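Local coordinates for protein citrinin polyketide synthase (Monascus purpureus, PDB 5MPT) that assembles the keto-aldehyde precursor of the mycotoxin citrinin, the piece described here being its C-methyltransferase domain with bound S-adenosyl-L-homocysteine, at residues Thr142-Ser147 against Gln161-Ser166; His135-Lys140 against Ala178-Asn183; Thr49-Ala54 against Thr123-Leu128. All blocks are in the same frame, centred on the assembly; numbering follows the deposited sequence.

Interaction 1: Thr142-Ser147 against Gln161-Ser166; sequences TSLTGS and QLIFGS
Ile163, which meets Thr145 through CG1, lays its other branch over a flat neighbour: Ile163 CG2 sits over the centre of one face of the Phe164 ring, 3.6 Å above the ring plane. The beta-branched chain thus faces two ways, with one arm on the ring and the other, ending in CD1, on helix 136-146. There Thr145 CG2 stands 3.8 Å from Ile163 CG1. Thr145 can offer its methyl because CG2 lies anti to the carbonyl carbon, while OG1 takes the place between the backbone N and the carbonyl carbon (chi1 58°).

The second pair is Leu144 and Leu162, whose side chains run past one another in opposite directions. Leu144 CD2 comes to 3.8 Å from Leu162 CB and to 3.7 Å from Leu162 O, so one branch of the leucine rests on both side chain and peptide. In return Leu162 CD1 lies over the backbone of the other helix, 4.1 Å from Thr145 CA. Leucine suits both places because it is wholly apolar and long enough for one methyl to reach the other helix's backbone. Within helix 136-146 and its end, Ser143 O takes two donors from Ser147, OG at 2.8 Å and the backbone N.

Ile326 of helix 321-327 packs against both Thr145 and Ile163. This is apolar packing between two helix C-terminal ends in the helical part of the methyltransferase domain, with Ile163 about 7 Å, side chain to side chain, from the catalytic Tyr177.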
loop_
_atom_site.group_PDB
_atom_site.type_symbol
_atom_site.label_atom_id
_atom_site.label_comp_id
_atom_site.label_asym_id
_atom_site.label_seq_id
_atom_site.Cartn_x
_atom_site.Cartn_y
_atom_site.Cartn_z
ATOM N N THR A 142 3.559 11.455 -8.377
ATOM C CA THR A 142 2.375 11.780 -9.165
ATOM C C THR A 142 2.757 12.504 -10.462
ATOM O O THR A 142 2.247 12.185 -11.556
ATOM C CB THR A 142 1.436 12.628 -8.305
ATOM O OG1 THR A 142 0.879 11.809 -7.266
ATOM C CG2 THR A 142 0.302 13.241 -9.141
ATOM N N SER A 143 3.718 13.416 -10.387
ATOM C CA SER A 143 4.109 14.100 -11.610
ATOM C C SER A 143 5.072 13.287 -12.475
ATOM O O SER A 143 5.075 13.455 -13.709
ATOM C CB SER A 143 4.703 15.466 -11.268
ATOM O OG SER A 143 3.651 16.369 -11.000
ATOM N N LEU A 144 5.862 12.395 -11.866
ATOM C CA LEU A 144 6.805 11.567 -12.619
ATOM C C LEU A 144 6.081 10.720 -13.658
ATOM O O LEU A 144 6.443 10.715 -14.852
ATOM C CB LEU A 144 7.607 10.685 -11.651
ATOM C CG LEU A 144 8.719 9.795 -12.235
ATOM C CD1 LEU A 144 9.643 9.283 -11.132
ATOM C CD2 LEU A 144 8.175 8.588 -12.956
ATOM N N THR A 145 5.031 10.016 -13.244
ATOM C CA THR A 145 4.237 9.301 -14.242
ATOM C C THR A 145 3.218 10.225 -14.881
ATOM O O THR A 145 2.956 10.123 -16.080
ATOM C CB THR A 145 3.519 8.091 -13.624
ATOM O OG1 THR A 145 2.680 8.524 -12.552
ATOM C CG2 THR A 145 4.513 7.072 -13.085
ATOM N N GLY A 146 2.655 11.142 -14.090
ATOM C CA GLY A 146 1.578 12.001 -14.570
ATOM C C GLY A 146 1.966 12.856 -15.761
ATOM O O GLY A 146 1.154 13.070 -16.661
ATOM N N SER A 147 3.200 13.379 -15.769
ATOM C CA SER A 147 3.680 14.185 -16.885
ATOM C C SER A 147 3.906 13.351 -18.132
ATOM O O SER A 147 4.037 13.921 -19.215
ATOM C CB SER A 147 4.987 14.881 -16.515
ATOM O OG SER A 147 6.016 13.919 -16.353
ATOM N N GLN A 161 8.726 1.001 -15.907
ATOM C CA GLN A 161 10.048 1.480 -16.299
ATOM C C GLN A 161 10.298 2.904 -15.793
ATOM O O GLN A 161 11.386 3.208 -15.292
ATOM C CB GLN A 161 10.194 1.395 -17.824
ATOM C CG GLN A 161 11.626 1.529 -18.332
ATOM C CD GLN A 161 12.175 2.942 -18.203
ATOM O OE1 GLN A 161 11.455 3.924 -18.404
ATOM N NE2 GLN A 161 13.455 3.052 -17.863
ATOM N N LEU A 162 9.308 3.792 -15.910
ATOM C CA LEU A 162 9.517 5.177 -15.479
ATOM C C LEU A 162 9.892 5.256 -14.016
ATOM O O LEU A 162 10.769 6.038 -13.624
ATOM C CB LEU A 162 8.257 6.009 -15.697
ATOM C CG LEU A 162 7.981 6.570 -17.083
ATOM C CD1 LEU A 162 6.765 7.449 -16.961
ATOM C CD2 LEU A 162 9.171 7.345 -17.639
ATOM N N ILE A 163 9.194 4.491 -13.186
ATOM C CA ILE A 163 9.384 4.567 -11.749
ATOM C C ILE A 163 10.698 3.916 -11.349
ATOM O O ILE A 163 11.491 4.485 -10.596
ATOM C CB ILE A 163 8.189 3.908 -11.042
ATOM C CG1 ILE A 163 6.886 4.619 -11.439
ATOM C CG2 ILE A 163 8.418 3.851 -9.567
ATOM C CD1 ILE A 163 5.636 3.874 -10.988
ATOM N N PHE A 164 10.945 2.704 -11.834
ATOM C CA PHE A 164 12.025 1.891 -11.296
ATOM C C PHE A 164 13.250 1.856 -12.184
ATOM O O PHE A 164 14.278 1.313 -11.767
ATOM C CB PHE A 164 11.531 0.475 -11.073
ATOM C CG PHE A 164 10.428 0.383 -10.067
ATOM C CD1 PHE A 164 10.708 0.384 -8.720
ATOM C CD2 PHE A 164 9.107 0.307 -10.478
ATOM C CE1 PHE A 164 9.692 0.295 -7.786
ATOM C CE2 PHE A 164 8.089 0.225 -9.548
ATOM C CZ PHE A 164 8.381 0.217 -8.207
ATOM N N GLY A 165 13.157 2.395 -13.390
ATOM C CA GLY A 165 14.276 2.403 -14.310
ATOM C C GLY A 165 15.237 3.542 -14.100
ATOM O O GLY A 165 16.325 3.535 -14.679
ATOM N N SER A 166 14.862 4.512 -13.272
ATOM C CA SER A 166 15.753 5.597 -12.954
ATOM C C SER A 166 16.000 5.626 -11.456
ATOM O O SER A 166 15.139 5.220 -10.667
ATOM C CB SER A 166 15.178 6.945 -13.409
ATOM O OG SER A 166 14.176 7.413 -12.526
#

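Interaction 2: His135-Lys140 against Ala178-Asn183; sequences HAAEHK and AKSPIN. With EDO (1,2-ethanediol), chain C.
Two helix N-termini of the C-methyltransferase domain meet here, close to the catalytic Tyr177, whose side chain is about 8 Å from that of Ser180. The first turn of helix 136-146 lies against the start of helix 181-198, with Ser180 at the N-cap position of the latter and Glu138 taking its hydroxyl. Pro181 follows as the first helical residue, a place that suits proline because no backbone N-H is needed there. The side chain of Ser180 makes no capping bond to its own helix. Its hydroxyl crosses instead to the other helix, donating to Glu138 OE1 in a short bond of 2.5 Å from Ser180 OG. The hydroxyl meets the carboxylate on its syn side, only 15° out of the plane. Glu138 holds CG between its backbone N and carbonyl carbon (chi1 56°) and bends again at the next torsion, which turns the carboxylate back toward helix 181-198.

Two waters complete the network. One donates to Glu138 OE2 at 2.8 Å and accepts from Ile182 N, serving an early N-H of the helix; it also bonds to His135 ND1 in the plane of the imidazole. Lying by the N-terminal ends of both helices and bonded also by Tyr40 OH, the carboxylate would probably be favoured in its charged form. The other water accepts from Ala137 N and donates to Ser180 OG, 2.7 Å away. The small methyl of Ala137 allows the hydroxyl close, its CB lying 3.6 Å from Ser180 OG.

Beside this polar core, the side chains of His135 and Pro181 cross at about a right angle, with His135 CE1 3.5 Å from Pro181 CG. At the imidazole edge, His135 NE2 donates to O2 of a 1,2-ethanediol, probably from the crystallisation liquor, at 3.0 Å with an N-H...O angle of 151°.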
loop_
_atom_site.group_PDB
_atom_site.type_symbol
_atom_site.label_atom_id
_atom_site.label_comp_id
_atom_site.label_asym_id
_atom_site.label_seq_id
_atom_site.Cartn_x
_atom_site.Cartn_y
_atom_site.Cartn_z
ATOM N N HIS A 135 4.846 15.341 2.753
ATOM C CA HIS A 135 4.158 14.459 1.820
ATOM C C HIS A 135 4.706 14.611 0.423
ATOM O O HIS A 135 4.034 14.244 -0.543
ATOM C CB HIS A 135 2.650 14.733 1.854
ATOM C CG HIS A 135 2.118 14.903 3.238
ATOM N ND1 HIS A 135 1.998 13.837 4.100
ATOM C CD2 HIS A 135 1.743 16.005 3.935
ATOM C CE1 HIS A 135 1.550 14.267 5.268
ATOM N NE2 HIS A 135 1.396 15.586 5.197
ATOM N N ALA A 136 5.952 15.075 0.303
ATOM C CA ALA A 136 6.500 15.393 -1.002
ATOM C C ALA A 136 6.591 14.173 -1.898
ATOM O O ALA A 136 6.364 14.289 -3.114
ATOM C CB ALA A 136 7.880 16.040 -0.862
ATOM N N ALA A 137 6.953 13.015 -1.346
ATOM C CA ALA A 137 7.352 11.897 -2.191
ATOM C C ALA A 137 6.231 11.472 -3.133
ATOM O O ALA A 137 6.478 11.238 -4.310
ATOM C CB ALA A 137 7.828 10.719 -1.327
ATOM N N GLU A 138 4.999 11.327 -2.631
ATOM C CA GLU A 138 3.915 10.854 -3.483
ATOM C C GLU A 138 3.493 11.903 -4.486
ATOM O O GLU A 138 2.938 11.566 -5.539
ATOM C CB GLU A 138 2.697 10.445 -2.669
ATOM C CG GLU A 138 2.140 11.510 -1.754
ATOM C CD GLU A 138 2.578 11.307 -0.328
ATOM O OE1 GLU A 138 3.795 11.059 -0.130
ATOM O OE2 GLU A 138 1.705 11.431 0.549
ATOM N N HIS A 139 3.732 13.166 -4.176
ATOM C CA HIS A 139 3.418 14.231 -5.128
ATOM C C HIS A 139 4.440 14.282 -6.251
ATOM O O HIS A 139 4.077 14.480 -7.422
ATOM C CB HIS A 139 3.322 15.538 -4.347
ATOM C CG HIS A 139 2.240 15.494 -3.330
ATOM N ND1 HIS A 139 2.298 16.175 -2.129
ATOM C CD2 HIS A 139 1.091 14.781 -3.304
ATOM C CE1 HIS A 139 1.205 15.917 -1.437
ATOM N NE2 HIS A 139 0.466 15.058 -2.114
ATOM N N LYS A 140 5.717 14.085 -5.921
ATOM C CA LYS A 140 6.727 13.952 -6.956
ATOM C C LYS A 140 6.443 12.733 -7.825
ATOM O O LYS A 140 6.577 12.803 -9.058
ATOM C CB LYS A 140 8.117 13.841 -6.334
ATOM C CG LYS A 140 8.587 15.039 -5.535
ATOM C CD LYS A 140 10.015 14.794 -5.040
ATOM C CE LYS A 140 10.547 15.916 -4.177
ATOM N NZ LYS A 140 11.731 15.439 -3.381
ATOM N N ALA A 178 8.511 4.404 2.975
ATOM C CA ALA A 178 9.140 4.498 4.290
ATOM C C ALA A 178 8.848 5.808 5.001
ATOM O O ALA A 178 8.584 5.797 6.214
ATOM C CB ALA A 178 10.663 4.353 4.157
ATOM N N LYS A 179 8.901 6.923 4.275
ATOM C CA LYS A 179 8.950 8.239 4.895
ATOM C C LYS A 179 7.618 8.981 4.874
ATOM O O LYS A 179 7.291 9.671 5.848
ATOM C CB LYS A 179 10.014 9.117 4.227
ATOM C CG LYS A 179 11.416 8.583 4.347
ATOM C CD LYS A 179 12.475 9.553 3.813
ATOM C CE LYS A 179 13.844 8.873 3.667
ATOM N NZ LYS A 179 13.753 7.430 3.220
ATOM N N SER A 180 6.863 8.886 3.793
ATOM C CA SER A 180 5.587 9.580 3.705
ATOM C C SER A 180 4.674 9.178 4.863
ATOM O O SER A 180 4.424 7.980 5.067
ATOM C CB SER A 180 4.889 9.280 2.390
ATOM O OG SER A 180 5.516 9.976 1.335
ATOM N N PRO A 181 4.144 10.151 5.621
ATOM C CA PRO A 181 3.210 9.831 6.707
ATOM C C PRO A 181 2.096 8.867 6.314
ATOM O O PRO A 181 1.714 8.026 7.124
ATOM C CB PRO A 181 2.677 11.222 7.100
ATOM C CG PRO A 181 3.826 12.113 6.872
ATOM C CD PRO A 181 4.423 11.600 5.557
ATOM N N ILE A 182 1.592 8.927 5.078
ATOM C CA ILE A 182 0.471 8.073 4.695
ATOM C C ILE A 182 0.815 6.598 4.880
ATOM O O ILE A 182 -0.076 5.769 5.100
ATOM C CB ILE A 182 0.054 8.373 3.235
ATOM C CG1 ILE A 182 -1.205 7.603 2.824
ATOM C CG2 ILE A 182 1.159 7.984 2.238
ATOM C CD1 ILE A 182 -2.424 7.940 3.593
ATOM N N ASN A 183 2.100 6.248 4.811
ATOM C CA ASN A 183 2.567 4.912 5.158
ATOM C C ASN A 183 3.246 4.835 6.527
ATOM O O ASN A 183 3.067 3.848 7.240
ATOM C CB ASN A 183 3.543 4.419 4.104
ATOM C CG ASN A 183 2.843 3.977 2.850
ATOM O OD1 ASN A 183 1.906 3.187 2.884
ATOM N ND2 ASN A 183 3.263 4.518 1.734
HETATM C C1 EDO C . 0.653 18.220 8.964
HETATM O O1 EDO C . -0.705 18.653 9.045
HETATM C C2 EDO C . 1.127 18.334 7.524
HETATM O O2 EDO C . 0.073 17.898 6.648
HETATM O O HOH W 1 2.173 11.126 3.306
HETATM O O HOH W 2 7.245 12.091 1.494
#

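Interaction 3: Thr49-Ala54 against Thr123-Leu128; sequences TELCVA and TMLEEL
Met124 directs CG to the side of its backbone N, anti to the carbonyl carbon (chi1 -74°), and then runs fully extended, which carries its thioether over to Leu51 and Ala54 on helix 40-62. Leu51 comes the other way, with CG anti to its backbone N (chi1 177°), and the two side chains slide past each other in opposite directions. Leu51 CD1 thereby reaches the base of the methionine, 3.8 Å from Met124 CB. The methionine's tip reaches the base of the leucine in turn, with Met124 SD 3.8 Å from Leu51 CA.

The sulfur also packs against Ala54, one turn on from Glu50, which presents only a methyl, its CB 3.7 Å from Met124 SD. The terminal methyl lodges between that alanine and the stem of the glutamate, Met124 CE being 3.7 Å from Glu50 CG, and here the two chains cross at about a right angle. Methionine suits the site because it is long, unbranched and apolar; glutamate suits the margin because its aliphatic stem can pack on the methionine methyl at a position that is partly exposed. On the other flank of the methionine, Leu51 CD2 touches Leu125 CD1 at 4.0 Å, the two leucines meeting branch to branch.

The helical segments run nearly antiparallel, at 162° between their N-to-C directions, with axes 10.1 Å apart at closest approach. Helix 40-62 belongs to the helix-turn-helix family region of this methyltransferase. Helix 136-146 packs against both partners, touching Leu51 and Leu128, whereas Cys52, its side chain pointing away from helix 121-131, packs on Trp322 and Phe325 of helix 321-327.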
loop_
_atom_site.group_PDB
_atom_site.type_symbol
_atom_site.label_atom_id
_atom_site.label_comp_id
_atom_site.label_asym_id
_atom_site.label_seq_id
_atom_site.Cartn_x
_atom_site.Cartn_y
_atom_site.Cartn_z
ATOM N N THR A 49 -5.234 15.202 -5.707
ATOM C CA THR A 49 -6.245 14.808 -6.686
ATOM C C THR A 49 -6.353 15.855 -7.780
ATOM O O THR A 49 -6.471 15.517 -8.974
ATOM C CB THR A 49 -7.602 14.613 -5.992
ATOM O OG1 THR A 49 -7.505 13.565 -5.024
ATOM C CG2 THR A 49 -8.690 14.250 -7.010
ATOM N N GLU A 50 -6.271 17.119 -7.389
ATOM C CA GLU A 50 -6.282 18.197 -8.374
ATOM C C GLU A 50 -5.117 18.071 -9.352
ATOM O O GLU A 50 -5.266 18.327 -10.554
ATOM C CB GLU A 50 -6.241 19.533 -7.654
ATOM C CG GLU A 50 -6.105 20.737 -8.573
ATOM C CD GLU A 50 -6.108 22.024 -7.799
ATOM O OE1 GLU A 50 -5.094 22.330 -7.129
ATOM O OE2 GLU A 50 -7.149 22.704 -7.829
ATOM N N LEU A 51 -3.933 17.758 -8.841
ATOM C CA LEU A 51 -2.771 17.577 -9.698
ATOM C C LEU A 51 -2.967 16.391 -10.642
ATOM O O LEU A 51 -2.629 16.471 -11.826
ATOM C CB LEU A 51 -1.527 17.400 -8.831
ATOM C CG LEU A 51 -0.164 17.116 -9.459
ATOM C CD1 LEU A 51 0.237 18.272 -10.394
ATOM C CD2 LEU A 51 0.876 16.892 -8.365
ATOM N N CYS A 52 -3.528 15.284 -10.149
ATOM C CA CYS A 52 -3.803 14.160 -11.040
ATOM C C CYS A 52 -4.744 14.572 -12.168
ATOM O O CYS A 52 -4.523 14.243 -13.353
ATOM C CB CYS A 52 -4.420 12.996 -10.281
ATOM S SG CYS A 52 -3.406 12.202 -9.009
ATOM N N VAL A 53 -5.834 15.240 -11.804
ATOM C CA VAL A 53 -6.818 15.647 -12.796
ATOM C C VAL A 53 -6.172 16.550 -13.829
ATOM O O VAL A 53 -6.395 16.389 -15.025
ATOM C CB VAL A 53 -8.016 16.321 -12.105
ATOM C CG1 VAL A 53 -8.931 17.000 -13.144
ATOM C CG2 VAL A 53 -8.772 15.272 -11.274
ATOM N N ALA A 54 -5.351 17.506 -13.387
ATOM C CA ALA A 54 -4.682 18.396 -14.335
ATOM C C ALA A 54 -3.781 17.614 -15.273
ATOM O O ALA A 54 -3.740 17.883 -16.481
ATOM C CB ALA A 54 -3.872 19.453 -13.591
ATOM N N THR A 123 3.134 24.561 -11.607
ATOM C CA THR A 123 2.854 25.439 -10.482
ATOM C C THR A 123 2.154 24.680 -9.347
ATOM O O THR A 123 2.455 24.898 -8.171
ATOM C CB THR A 123 2.021 26.623 -10.943
ATOM O OG1 THR A 123 2.693 27.268 -12.038
ATOM C CG2 THR A 123 1.827 27.589 -9.802
ATOM N N MET A 124 1.210 23.796 -9.687
ATOM C CA MET A 124 0.567 22.936 -8.693
ATOM C C MET A 124 1.602 22.178 -7.878
ATOM O O MET A 124 1.529 22.142 -6.651
ATOM C CB MET A 124 -0.381 21.931 -9.369
ATOM C CG MET A 124 -1.702 22.524 -9.884
ATOM S SD MET A 124 -2.836 21.309 -10.611
ATOM C CE MET A 124 -4.125 22.366 -11.269
ATOM N N LEU A 125 2.531 21.490 -8.550
ATOM C CA LEU A 125 3.520 20.708 -7.819
ATOM C C LEU A 125 4.397 21.604 -6.958
ATOM O O LEU A 125 4.657 21.309 -5.793
ATOM C CB LEU A 125 4.386 19.899 -8.780
ATOM C CG LEU A 125 5.363 18.992 -8.022
ATOM C CD1 LEU A 125 4.613 17.938 -7.241
ATOM C CD2 LEU A 125 6.328 18.359 -8.994
ATOM N N GLU A 126 4.875 22.703 -7.521
ATOM C CA GLU A 126 5.781 23.577 -6.788
ATOM C C GLU A 126 5.131 24.051 -5.499
ATOM O O GLU A 126 5.747 24.013 -4.425
ATOM C CB GLU A 126 6.171 24.763 -7.682
ATOM C CG GLU A 126 7.177 25.751 -7.074
ATOM C CD GLU A 126 7.212 27.093 -7.820
ATOM O OE1 GLU A 126 6.997 27.101 -9.052
ATOM O OE2 GLU A 126 7.445 28.137 -7.168
ATOM N N GLU A 127 3.861 24.441 -5.580
ATOM C CA GLU A 127 3.156 24.932 -4.408
ATOM C C GLU A 127 2.909 23.810 -3.412
ATOM O O GLU A 127 3.064 24.005 -2.205
ATOM C CB GLU A 127 1.831 25.578 -4.813
ATOM C CG GLU A 127 1.985 26.922 -5.519
ATOM C CD GLU A 127 0.652 27.493 -5.987
ATOM O OE1 GLU A 127 -0.394 26.820 -5.846
ATOM O OE2 GLU A 127 0.641 28.631 -6.478
ATOM N N LEU A 128 2.516 22.637 -3.899
ATOM C CA LEU A 128 2.240 21.520 -3.017
ATOM C C LEU A 128 3.506 21.051 -2.325
ATOM O O LEU A 128 3.479 20.736 -1.135
ATOM C CB LEU A 128 1.601 20.404 -3.838
ATOM C CG LEU A 128 1.020 19.228 -3.090
ATOM C CD1 LEU A 128 0.031 19.611 -1.998
ATOM C CD2 LEU A 128 0.347 18.299 -4.106
#

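Helix 136-146 joins all three contacts: its N-terminal half serves interaction 2, its C-terminal half interaction 1, and it also packs on both helices of interaction 3. Thr142 CG2 lies 3.8 Å from Leu51 CD2, while His139 ND1 is 3.4 Å from Leu128 CG. The centres are about 15 to 16 Å apart, and the shared helix is what connects them. Interactions 1 and 2 both lie near the active site: the side chain of Ile163 is about 10 Å, and that of Ile182 about 11 Å, from bound S-adenosyl-L-homocysteine, and catalytic Tyr177 directly precedes segment 178-183. Interaction 3 lies away from these sites.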